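Local coordinates for lipoprotein signal peptidase (Staphylococcus aureus, PDB 6RYO) that cleaves signal peptides from bacterial membrane prolipoproteins, cutting just ahead of the lipid-modified cysteine, as an aspartyl protease embedded in the cell membrane, at residues A[38-49]-A[122-133]. Sequence-based numbering, arbitrary orientation.
Sequences AVFVVIFDQVTK and LLFAGALGNFID. With OLC ((2R)-2,3-dihydroxypropyl (9Z)-octadec-9-enoate), chain E; OLC ((2R)-2,3-dihydroxypropyl (9Z)-octadec-9-enoate), chain F; OLC ((2R)-2,3-dihydroxypropyl (9Z)-octadec-9-enoate), chain C.
Segments 38-49 and 122-133 lie on helices predicted to span the membrane and run in the same general direction, their axes crossing at -30° and approaching to 8.8 Å. The backbones come nearest at A38 and A125, whose CA atoms lie 4.8 Å apart, and next at V42 and G129: small residues let two helices sit close. The methyl of A125 fills the notch between A38, V41 and V42, its CB 3.7 Å from V41 CG1. V41 divides its branches: with CG1 anti to the backbone N (chi1 170°), CG2 is left to meet L122 CD2 and the chain of a monoolein molecule. Another monoolein runs along A38, V42 and F124, its ester oxygen over one face of the phenyl ring, offset toward the rim.

From G129 onward the interface becomes polar. K49, extended beyond CG, reaches across to D133, forming a salt bridge (NZ to OD1 2.9 Å) whose hydrogen-bond geometry is weak, and donates to N130 OD1 at 3.0 Å, tilted 25° from that carbonyl plane. The same ammonium pairs with D45 OD1 of its own helix, on the syn side. Q46, bent at chi2, turns its amide back so that NE2 meets D133 OD1 at 3.0 Å, nearly in the amide plane, while I132 packs against its end.

D45 and D133 also hold backbone NH groups of A159 and V141 through their OD2 atoms, and N130 ND2 bonds to D160, a predicted catalytic aspartate, and to the bound peptide's backbone. Positive charge on K49 would offset the two nearby carboxylates, and its bond to N130, a residue that contacts both peptide and active site, is consistent with a second-shell role for this buried salt-bridge network.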
ATOM      1  N   ALA A  38       6.012  -7.305  -6.289  1.00 26.32           N
ATOM      2  CA  ALA A  38       4.646  -7.307  -5.778  1.00 23.02           C
ATOM      3  C   ALA A  38       4.414  -8.480  -4.835  1.00 24.90           C
ATOM      4  O   ALA A  38       3.671  -8.358  -3.854  1.00 29.66           O
ATOM      5  CB  ALA A  38       3.651  -7.342  -6.939  1.00 20.69           C
ATOM      6  N   VAL A  39       5.040  -9.625  -5.112  1.00 22.51           N
ATOM      7  CA  VAL A  39       4.894 -10.783  -4.233  1.00 20.71           C
ATOM      8  C   VAL A  39       5.503 -10.494  -2.866  1.00 21.21           C
ATOM      9  O   VAL A  39       4.865 -10.707  -1.829  1.00 22.54           O
ATOM     10  CB  VAL A  39       5.520 -12.032  -4.879  1.00 24.45           C
ATOM     11  CG1 VAL A  39       5.726 -13.121  -3.838  1.00 22.55           C
ATOM     12  CG2 VAL A  39       4.636 -12.542  -6.007  1.00 25.53           C
ATOM     13  N   PHE A  40       6.741  -9.993  -2.843  1.00 24.42           N
ATOM     14  CA  PHE A  40       7.414  -9.743  -1.572  1.00 26.82           C
ATOM     15  C   PHE A  40       6.718  -8.655  -0.760  1.00 29.99           C
ATOM     16  O   PHE A  40       6.698  -8.725   0.473  1.00 31.70           O
ATOM     17  CB  PHE A  40       8.881  -9.372  -1.810  1.00 29.13           C
ATOM     18  CG  PHE A  40       9.814 -10.552  -1.806  1.00 30.55           C
ATOM     19  CD1 PHE A  40      10.134 -11.194  -0.621  1.00 30.20           C
ATOM     20  CD2 PHE A  40      10.379 -11.013  -2.984  1.00 31.13           C
ATOM     21  CE1 PHE A  40      10.993 -12.279  -0.612  1.00 30.64           C
ATOM     22  CE2 PHE A  40      11.239 -12.096  -2.982  1.00 32.29           C
ATOM     23  CZ  PHE A  40      11.547 -12.729  -1.794  1.00 32.70           C
ATOM     24  N   VAL A  41       6.142  -7.652  -1.424  1.00 30.14           N
ATOM     25  CA  VAL A  41       5.449  -6.586  -0.703  1.00 27.61           C
ATOM     26  C   VAL A  41       4.159  -7.110  -0.082  1.00 32.74           C
ATOM     27  O   VAL A  41       3.861  -6.845   1.087  1.00 42.26           O
ATOM     28  CB  VAL A  41       5.180  -5.388  -1.634  1.00 26.78           C
ATOM     29  CG1 VAL A  41       4.253  -4.388  -0.958  1.00 24.10           C
ATOM     30  CG2 VAL A  41       6.484  -4.716  -2.020  1.00 28.54           C
ATOM     31  N   VAL A  42       3.373  -7.861  -0.858  1.00 26.33           N
ATOM     32  CA  VAL A  42       2.099  -8.374  -0.358  1.00 16.15           C
ATOM     33  C   VAL A  42       2.326  -9.363   0.777  1.00 22.54           C
ATOM     34  O   VAL A  42       1.596  -9.360   1.777  1.00 29.82           O
ATOM     35  CB  VAL A  42       1.290  -9.005  -1.506  1.00 11.93           C
ATOM     36  CG1 VAL A  42       0.082  -9.749  -0.960  1.00 10.79           C
ATOM     37  CG2 VAL A  42       0.850  -7.937  -2.484  1.00 10.86           C
ATOM     38  N   ILE A  43       3.332 -10.231   0.640  1.00 26.86           N
ATOM     39  CA  ILE A  43       3.632 -11.200   1.692  1.00 27.52           C
ATOM     40  C   ILE A  43       3.935 -10.483   3.002  1.00 27.76           C
ATOM     41  O   ILE A  43       3.335 -10.774   4.043  1.00 29.84           O
ATOM     42  CB  ILE A  43       4.797 -12.115   1.268  1.00 31.78           C
ATOM     43  CG1 ILE A  43       4.360 -13.059   0.148  1.00 41.94           C
ATOM     44  CG2 ILE A  43       5.307 -12.919   2.454  1.00 27.60           C
ATOM     45  CD1 ILE A  43       3.310 -14.053   0.569  1.00 51.00           C
ATOM     46  N   PHE A  44       4.855  -9.516   2.963  1.00 26.07           N
ATOM     47  CA  PHE A  44       5.249  -8.825   4.186  1.00 31.26           C
ATOM     48  C   PHE A  44       4.140  -7.932   4.724  1.00 31.27           C
ATOM     49  O   PHE A  44       4.045  -7.734   5.939  1.00 32.42           O
ATOM     50  CB  PHE A  44       6.516  -8.009   3.948  1.00 38.65           C
ATOM     51  CG  PHE A  44       7.779  -8.812   4.055  1.00 50.96           C
ATOM     52  CD1 PHE A  44       8.230  -9.252   5.287  1.00 54.13           C
ATOM     53  CD2 PHE A  44       8.517  -9.128   2.927  1.00 54.25           C
ATOM     54  CE1 PHE A  44       9.390  -9.994   5.393  1.00 54.34           C
ATOM     55  CE2 PHE A  44       9.679  -9.869   3.026  1.00 55.20           C
ATOM     56  CZ  PHE A  44      10.116 -10.302   4.261  1.00 55.29           C
ATOM     57  N   ASP A  45       3.298  -7.377   3.851  1.00 31.94           N
ATOM     58  CA  ASP A  45       2.171  -6.589   4.337  1.00 27.30           C
ATOM     59  C   ASP A  45       1.136  -7.479   5.012  1.00 24.91           C
ATOM     60  O   ASP A  45       0.644  -7.163   6.100  1.00 25.84           O
ATOM     61  CB  ASP A  45       1.540  -5.799   3.192  1.00 28.72           C
ATOM     62  CG  ASP A  45       0.160  -5.277   3.539  1.00 30.22           C
ATOM     63  OD1 ASP A  45      -0.833  -5.990   3.280  1.00 29.93           O
ATOM     64  OD2 ASP A  45       0.071  -4.162   4.096  1.00 32.14           O
ATOM     65  N   GLN A  46       0.794  -8.602   4.375  1.00 23.05           N
ATOM     66  CA  GLN A  46      -0.223  -9.483   4.936  1.00 20.45           C
ATOM     67  C   GLN A  46       0.276 -10.180   6.196  1.00 25.41           C
ATOM     68  O   GLN A  46      -0.492 -10.379   7.145  1.00 31.52           O
ATOM     69  CB  GLN A  46      -0.666 -10.503   3.889  1.00 21.40           C
ATOM     70  CG  GLN A  46      -1.577  -9.921   2.821  1.00 21.97           C
ATOM     71  CD  GLN A  46      -2.855  -9.347   3.404  1.00 27.40           C
ATOM     72  OE1 GLN A  46      -3.497  -9.967   4.254  1.00 26.95           O
ATOM     73  NE2 GLN A  46      -3.227  -8.154   2.955  1.00 28.55           N
ATOM     74  N   VAL A  47       1.554 -10.560   6.224  1.00 25.60           N
ATOM     75  CA  VAL A  47       2.104 -11.215   7.407  1.00 30.31           C
ATOM     76  C   VAL A  47       2.126 -10.252   8.589  1.00 33.30           C
ATOM     77  O   VAL A  47       1.615 -10.564   9.670  1.00 35.45           O
ATOM     78  CB  VAL A  47       3.504 -11.783   7.111  1.00 31.37           C
ATOM     79  CG1 VAL A  47       4.224 -12.111   8.407  1.00 32.00           C
ATOM     80  CG2 VAL A  47       3.396 -13.030   6.238  1.00 25.39           C
ATOM     81  N   THR A  48       2.697  -9.059   8.395  1.00 36.01           N
ATOM     82  CA  THR A  48       2.786  -8.086   9.482  1.00 34.28           C
ATOM     83  C   THR A  48       1.403  -7.699   9.993  1.00 35.31           C
ATOM     84  O   THR A  48       1.183  -7.608  11.207  1.00 37.54           O
ATOM     85  CB  THR A  48       3.550  -6.845   9.020  1.00 34.48           C
ATOM     86  OG1 THR A  48       3.030  -6.405   7.759  1.00 33.63           O
ATOM     87  CG2 THR A  48       5.036  -7.149   8.886  1.00 38.47           C
ATOM     88  N   LYS A  49       0.465  -7.443   9.076  1.00 31.69           N
ATOM     89  CA  LYS A  49      -0.919  -7.192   9.473  1.00 24.41           C
ATOM     90  C   LYS A  49      -1.459  -8.321  10.339  1.00 26.74           C
ATOM     91  O   LYS A  49      -2.126  -8.076  11.351  1.00 28.73           O
ATOM     92  CB  LYS A  49      -1.799  -7.019   8.235  1.00 20.91           C
ATOM     93  CG  LYS A  49      -1.745  -5.649   7.585  1.00 23.48           C
ATOM     94  CD  LYS A  49      -2.479  -5.671   6.256  1.00 23.44           C
ATOM     95  CE  LYS A  49      -2.700  -4.272   5.712  1.00 30.07           C
ATOM     96  NZ  LYS A  49      -3.308  -4.305   4.355  1.00 37.55           N
ATOM     97  N   LEU A 122       4.935  -1.330  -7.130  1.00 23.98           N
ATOM     98  CA  LEU A 122       4.745  -0.804  -5.782  1.00 21.06           C
ATOM     99  C   LEU A 122       3.343  -0.239  -5.605  1.00 20.10           C
ATOM    100  O   LEU A 122       2.730  -0.396  -4.540  1.00 22.83           O
ATOM    101  CB  LEU A 122       5.797   0.262  -5.480  1.00 20.84           C
ATOM    102  CG  LEU A 122       7.239  -0.239  -5.391  1.00 22.87           C
ATOM    103  CD1 LEU A 122       8.185   0.901  -5.046  1.00 21.99           C
ATOM    104  CD2 LEU A 122       7.342  -1.360  -4.367  1.00 20.46           C
ATOM    105  N   LEU A 123       2.823   0.435  -6.634  1.00 15.98           N
ATOM    106  CA  LEU A 123       1.442   0.904  -6.586  1.00 13.71           C
ATOM    107  C   LEU A 123       0.463  -0.264  -6.609  1.00 23.08           C
ATOM    108  O   LEU A 123      -0.522  -0.271  -5.862  1.00 29.85           O
ATOM    109  CB  LEU A 123       1.167   1.854  -7.752  1.00 10.72           C
ATOM    110  CG  LEU A 123       1.996   3.138  -7.849  1.00 14.81           C
ATOM    111  CD1 LEU A 123       1.706   3.867  -9.154  1.00 19.37           C
ATOM    112  CD2 LEU A 123       1.718   4.040  -6.667  1.00 15.79           C
ATOM    113  N   PHE A 124       0.719  -1.260  -7.461  1.00 20.62           N
ATOM    114  CA  PHE A 124      -0.182  -2.404  -7.558  1.00 21.37           C
ATOM    115  C   PHE A 124      -0.188  -3.206  -6.261  1.00 21.58           C
ATOM    116  O   PHE A 124      -1.255  -3.568  -5.752  1.00 25.90           O
ATOM    117  CB  PHE A 124       0.221  -3.292  -8.738  1.00 16.94           C
ATOM    118  CG  PHE A 124      -0.802  -4.340  -9.093  1.00 18.06           C
ATOM    119  CD1 PHE A 124      -0.902  -5.515  -8.363  1.00 19.85           C
ATOM    120  CD2 PHE A 124      -1.653  -4.154 -10.168  1.00 22.46           C
ATOM    121  CE1 PHE A 124      -1.840  -6.476  -8.693  1.00 21.37           C
ATOM    122  CE2 PHE A 124      -2.592  -5.111 -10.504  1.00 27.28           C
ATOM    123  CZ  PHE A 124      -2.685  -6.274  -9.766  1.00 24.50           C
ATOM    124  N   ALA A 125       0.997  -3.497  -5.718  1.00 17.47           N
ATOM    125  CA  ALA A 125       1.079  -4.309  -4.507  1.00 14.93           C
ATOM    126  C   ALA A 125       0.458  -3.592  -3.315  1.00 18.56           C
ATOM    127  O   ALA A 125      -0.245  -4.210  -2.506  1.00 18.20           O
ATOM    128  CB  ALA A 125       2.535  -4.670  -4.214  1.00 17.12           C
ATOM    129  N   GLY A 126       0.711  -2.286  -3.185  1.00 18.88           N
ATOM    130  CA  GLY A 126       0.144  -1.542  -2.073  1.00 11.09           C
ATOM    131  C   GLY A 126      -1.369  -1.453  -2.117  1.00 14.06           C
ATOM    132  O   GLY A 126      -2.021  -1.395  -1.071  1.00 19.25           O
ATOM    133  N   ALA A 127      -1.950  -1.435  -3.320  1.00 15.92           N
ATOM    134  CA  ALA A 127      -3.404  -1.416  -3.441  1.00 16.54           C
ATOM    135  C   ALA A 127      -4.004  -2.791  -3.174  1.00 22.70           C
ATOM    136  O   ALA A 127      -5.060  -2.898  -2.539  1.00 26.78           O
ATOM    137  CB  ALA A 127      -3.811  -0.923  -4.829  1.00 13.76           C
ATOM    138  N   LEU A 128      -3.349  -3.848  -3.660  1.00 24.42           N
ATOM    139  CA  LEU A 128      -3.857  -5.205  -3.466  1.00 18.55           C
ATOM    140  C   LEU A 128      -3.802  -5.619  -1.998  1.00 22.66           C
ATOM    141  O   LEU A 128      -4.711  -6.301  -1.506  1.00 28.65           O
ATOM    142  CB  LEU A 128      -3.063  -6.186  -4.333  1.00 17.75           C
ATOM    143  CG  LEU A 128      -3.504  -7.651  -4.302  1.00 16.24           C
ATOM    144  CD1 LEU A 128      -4.999  -7.773  -4.574  1.00 14.39           C
ATOM    145  CD2 LEU A 128      -2.707  -8.456  -5.315  1.00 10.83           C
ATOM    146  N   GLY A 129      -2.738  -5.227  -1.287  1.00 14.60           N
ATOM    147  CA  GLY A 129      -2.621  -5.586   0.118  1.00  5.51           C
ATOM    148  C   GLY A 129      -3.780  -5.071   0.951  1.00 11.50           C
ATOM    149  O   GLY A 129      -4.346  -5.802   1.770  1.00 17.14           O
ATOM    150  N   ASN A 130      -4.144  -3.797   0.760  1.00 13.02           N
ATOM    151  CA  ASN A 130      -5.324  -3.261   1.432  1.00 16.26           C
ATOM    152  C   ASN A 130      -6.606  -3.870   0.876  1.00 23.72           C
ATOM    153  O   ASN A 130      -7.589  -4.024   1.610  1.00 28.95           O
ATOM    154  CB  ASN A 130      -5.363  -1.738   1.301  1.00 15.97           C
ATOM    155  CG  ASN A 130      -4.399  -1.044   2.242  1.00 19.70           C
ATOM    156  OD1 ASN A 130      -4.063  -1.573   3.300  1.00 19.48           O
ATOM    157  ND2 ASN A 130      -3.945   0.145   1.857  1.00 21.72           N
ATOM    158  N   PHE A 131      -6.610  -4.221  -0.411  1.00 25.66           N
ATOM    159  CA  PHE A 131      -7.798  -4.805  -1.026  1.00 21.80           C
ATOM    160  C   PHE A 131      -8.181  -6.118  -0.357  1.00 24.98           C
ATOM    161  O   PHE A 131      -9.369  -6.402  -0.165  1.00 29.32           O
ATOM    162  CB  PHE A 131      -7.558  -5.007  -2.524  1.00 16.62           C
ATOM    163  CG  PHE A 131      -8.704  -5.662  -3.246  1.00 24.32           C
ATOM    164  CD1 PHE A 131      -9.833  -4.935  -3.589  1.00 27.44           C
ATOM    165  CD2 PHE A 131      -8.644  -7.000  -3.595  1.00 24.32           C
ATOM    166  CE1 PHE A 131     -10.885  -5.537  -4.259  1.00 25.78           C
ATOM    167  CE2 PHE A 131      -9.691  -7.606  -4.266  1.00 22.58           C
ATOM    168  CZ  PHE A 131     -10.813  -6.873  -4.599  1.00 22.74           C
ATOM    169  N   ILE A 132      -7.187  -6.931   0.009  1.00 24.58           N
ATOM    170  CA  ILE A 132      -7.462  -8.201   0.675  1.00 18.34           C
ATOM    171  C   ILE A 132      -8.093  -7.960   2.041  1.00 23.74           C
ATOM    172  O   ILE A 132      -9.002  -8.687   2.460  1.00 29.91           O
ATOM    173  CB  ILE A 132      -6.170  -9.032   0.783  1.00 14.27           C
ATOM    174  CG1 ILE A 132      -5.574  -9.271  -0.604  1.00 15.47           C
ATOM    175  CG2 ILE A 132      -6.437 -10.358   1.487  1.00 16.60           C
ATOM    176  CD1 ILE A 132      -4.201  -9.911  -0.582  1.00 13.64           C
ATOM    177  N   ASP A 133      -7.621  -6.934   2.754  1.00 23.08           N
ATOM    178  CA  ASP A 133      -8.162  -6.639   4.077  1.00 18.05           C
ATOM    179  C   ASP A 133      -9.641  -6.278   4.005  1.00 17.09           C
ATOM    180  O   ASP A 133     -10.441  -6.744   4.823  1.00 20.90           O
ATOM    181  CB  ASP A 133      -7.363  -5.509   4.725  1.00 23.05           C
ATOM    182  CG  ASP A 133      -6.007  -5.966   5.228  1.00 32.62           C
ATOM    183  OD1 ASP A 133      -5.227  -6.527   4.429  1.00 34.33           O
ATOM    184  OD2 ASP A 133      -5.717  -5.756   6.425  1.00 38.53           O
TER
HETATM  185  C10 OLC E 203       0.803 -14.109  -2.093  1.00 40.93           C
HETATM  186  C9  OLC E 203       0.615 -13.085  -2.900  1.00 45.99           C
HETATM  187  C11 OLC E 203       1.226 -15.462  -2.662  1.00 36.27           C
HETATM  188  C8  OLC E 203       0.817 -13.251  -4.403  1.00 51.10           C
HETATM  189  C24 OLC E 203       2.347  -6.007 -14.226  1.00 66.21           C
HETATM  190  C12 OLC E 203       1.332 -16.470  -1.522  1.00 35.20           C
HETATM  191  C7  OLC E 203       0.170 -12.074  -5.130  1.00 53.85           C
HETATM  192  C6  OLC E 203       1.138 -10.894  -5.151  1.00 55.09           C
HETATM  193  C5  OLC E 203       0.837 -10.031  -6.372  1.00 54.74           C
HETATM  194  C4  OLC E 203       1.092 -10.849  -7.637  1.00 55.91           C
HETATM  195  C3  OLC E 203       0.429 -10.170  -8.834  1.00 58.50           C
HETATM  196  C2  OLC E 203       0.927  -8.731  -8.943  1.00 62.48           C
HETATM  197  C21 OLC E 203       1.261  -6.704 -12.104  1.00 66.68           C
HETATM  198  C1  OLC E 203       0.850  -8.262 -10.394  1.00 66.11           C
HETATM  199  C22 OLC E 203       2.527  -6.111 -12.713  1.00 63.67           C
HETATM  200  O19 OLC E 203       0.245  -8.898 -11.192  1.00 65.71           O
HETATM  201  O25 OLC E 203       2.283  -7.295 -14.773  1.00 66.84           O
HETATM  202  O23 OLC E 203       2.747  -4.838 -12.174  1.00 59.68           O
HETATM  203  O20 OLC E 203       1.507  -7.086 -10.781  1.00 68.22           O
HETATM  204  C10 OLC F 204      10.869  -4.921   2.040  1.00 56.04           C
HETATM  205  C9  OLC F 204      11.074  -5.338   0.810  1.00 55.84           C
HETATM  206  C11 OLC F 204       9.450  -4.795   2.590  1.00 54.91           C
HETATM  207  C8  OLC F 204       9.898  -5.707  -0.094  1.00 52.75           C
HETATM  208  C24 OLC F 204      15.756 -10.427  -9.768  1.00 55.88           C
HETATM  209  C12 OLC F 204       9.524  -4.643   4.108  1.00 55.84           C
HETATM  210  C7  OLC F 204      10.372  -6.002  -1.518  1.00 49.94           C
HETATM  211  C13 OLC F 204       8.136  -4.834   4.715  1.00 54.34           C
HETATM  212  C6  OLC F 204      11.895  -5.918  -1.619  1.00 42.97           C
HETATM  213  C14 OLC F 204       8.269  -5.541   6.061  1.00 51.72           C
HETATM  214  C5  OLC F 204      12.342  -6.303  -3.027  1.00 36.72           C
HETATM  215  C4  OLC F 204      12.420  -7.823  -3.138  1.00 31.09           C
HETATM  216  C3  OLC F 204      13.525  -8.197  -4.120  1.00 30.71           C
HETATM  217  C2  OLC F 204      13.220  -7.604  -5.495  1.00 33.63           C
HETATM  218  C21 OLC F 204      14.884  -8.377  -8.628  1.00 44.22           C
HETATM  219  C1  OLC F 204      14.430  -7.799  -6.402  1.00 38.48           C
HETATM  220  C22 OLC F 204      16.142  -9.147  -9.029  1.00 53.68           C
HETATM  221  O19 OLC F 204      15.377  -7.097  -6.279  1.00 45.99           O
HETATM  222  O25 OLC F 204      16.470 -10.520 -10.970  1.00 59.05           O
HETATM  223  O23 OLC F 204      16.933  -8.345  -9.862  1.00 60.11           O
HETATM  224  O20 OLC F 204      14.438  -8.808  -7.373  1.00 39.92           O
HETATM  225  C18 OLC C 201       8.162   0.011   6.871  1.00 49.09           C
HETATM  226  C10 OLC C 201       8.984  -0.816  -1.194  1.00 56.68           C
HETATM  227  C9  OLC C 201      10.061  -0.994  -1.933  1.00 59.77           C
HETATM  228  C17 OLC C 201       7.733   0.600   5.531  1.00 48.44           C
HETATM  229  C11 OLC C 201       8.376  -1.984  -0.420  1.00 49.32           C
HETATM  230  C8  OLC C 201      10.718  -2.371  -2.027  1.00 56.50           C
HETATM  231  C24 OLC C 201      18.702  -2.661 -10.929  1.00 72.23           C
HETATM  232  C16 OLC C 201       8.907   0.518   4.561  1.00 51.78           C
HETATM  233  C12 OLC C 201       7.464  -1.445   0.680  1.00 40.61           C
HETATM  234  C7  OLC C 201      12.164  -2.226  -2.501  1.00 53.81           C
HETATM  235  C15 OLC C 201       9.056  -0.927   4.095  1.00 54.72           C
HETATM  236  C13 OLC C 201       8.322  -0.743   1.728  1.00 43.69           C
HETATM  237  C6  OLC C 201      12.199  -1.775  -3.960  1.00 50.11           C
HETATM  238  C14 OLC C 201       7.936  -1.256   3.112  1.00 50.34           C
HETATM  239  C5  OLC C 201      12.359  -2.986  -4.876  1.00 50.29           C
HETATM  240  C4  OLC C 201      13.838  -3.215  -5.187  1.00 50.27           C
HETATM  241  C3  OLC C 201      14.102  -2.902  -6.659  1.00 52.38           C
HETATM  242  C2  OLC C 201      14.892  -4.047  -7.292  1.00 57.57           C
HETATM  243  C21 OLC C 201      17.408  -3.945  -9.228  1.00 70.11           C
HETATM  244  C1  OLC C 201      15.126  -3.745  -8.770  1.00 63.76           C
HETATM  245  C22 OLC C 201      18.231  -4.051 -10.509  1.00 74.07           C
HETATM  246  O19 OLC C 201      14.465  -2.929  -9.320  1.00 66.43           O
HETATM  247  O25 OLC C 201      19.064  -2.688 -12.281  1.00 69.87           O
HETATM  248  O23 OLC C 201      19.338  -4.880 -10.287  1.00 78.00           O
HETATM  249  O20 OLC C 201      16.121  -4.428  -9.478  1.00 66.06           O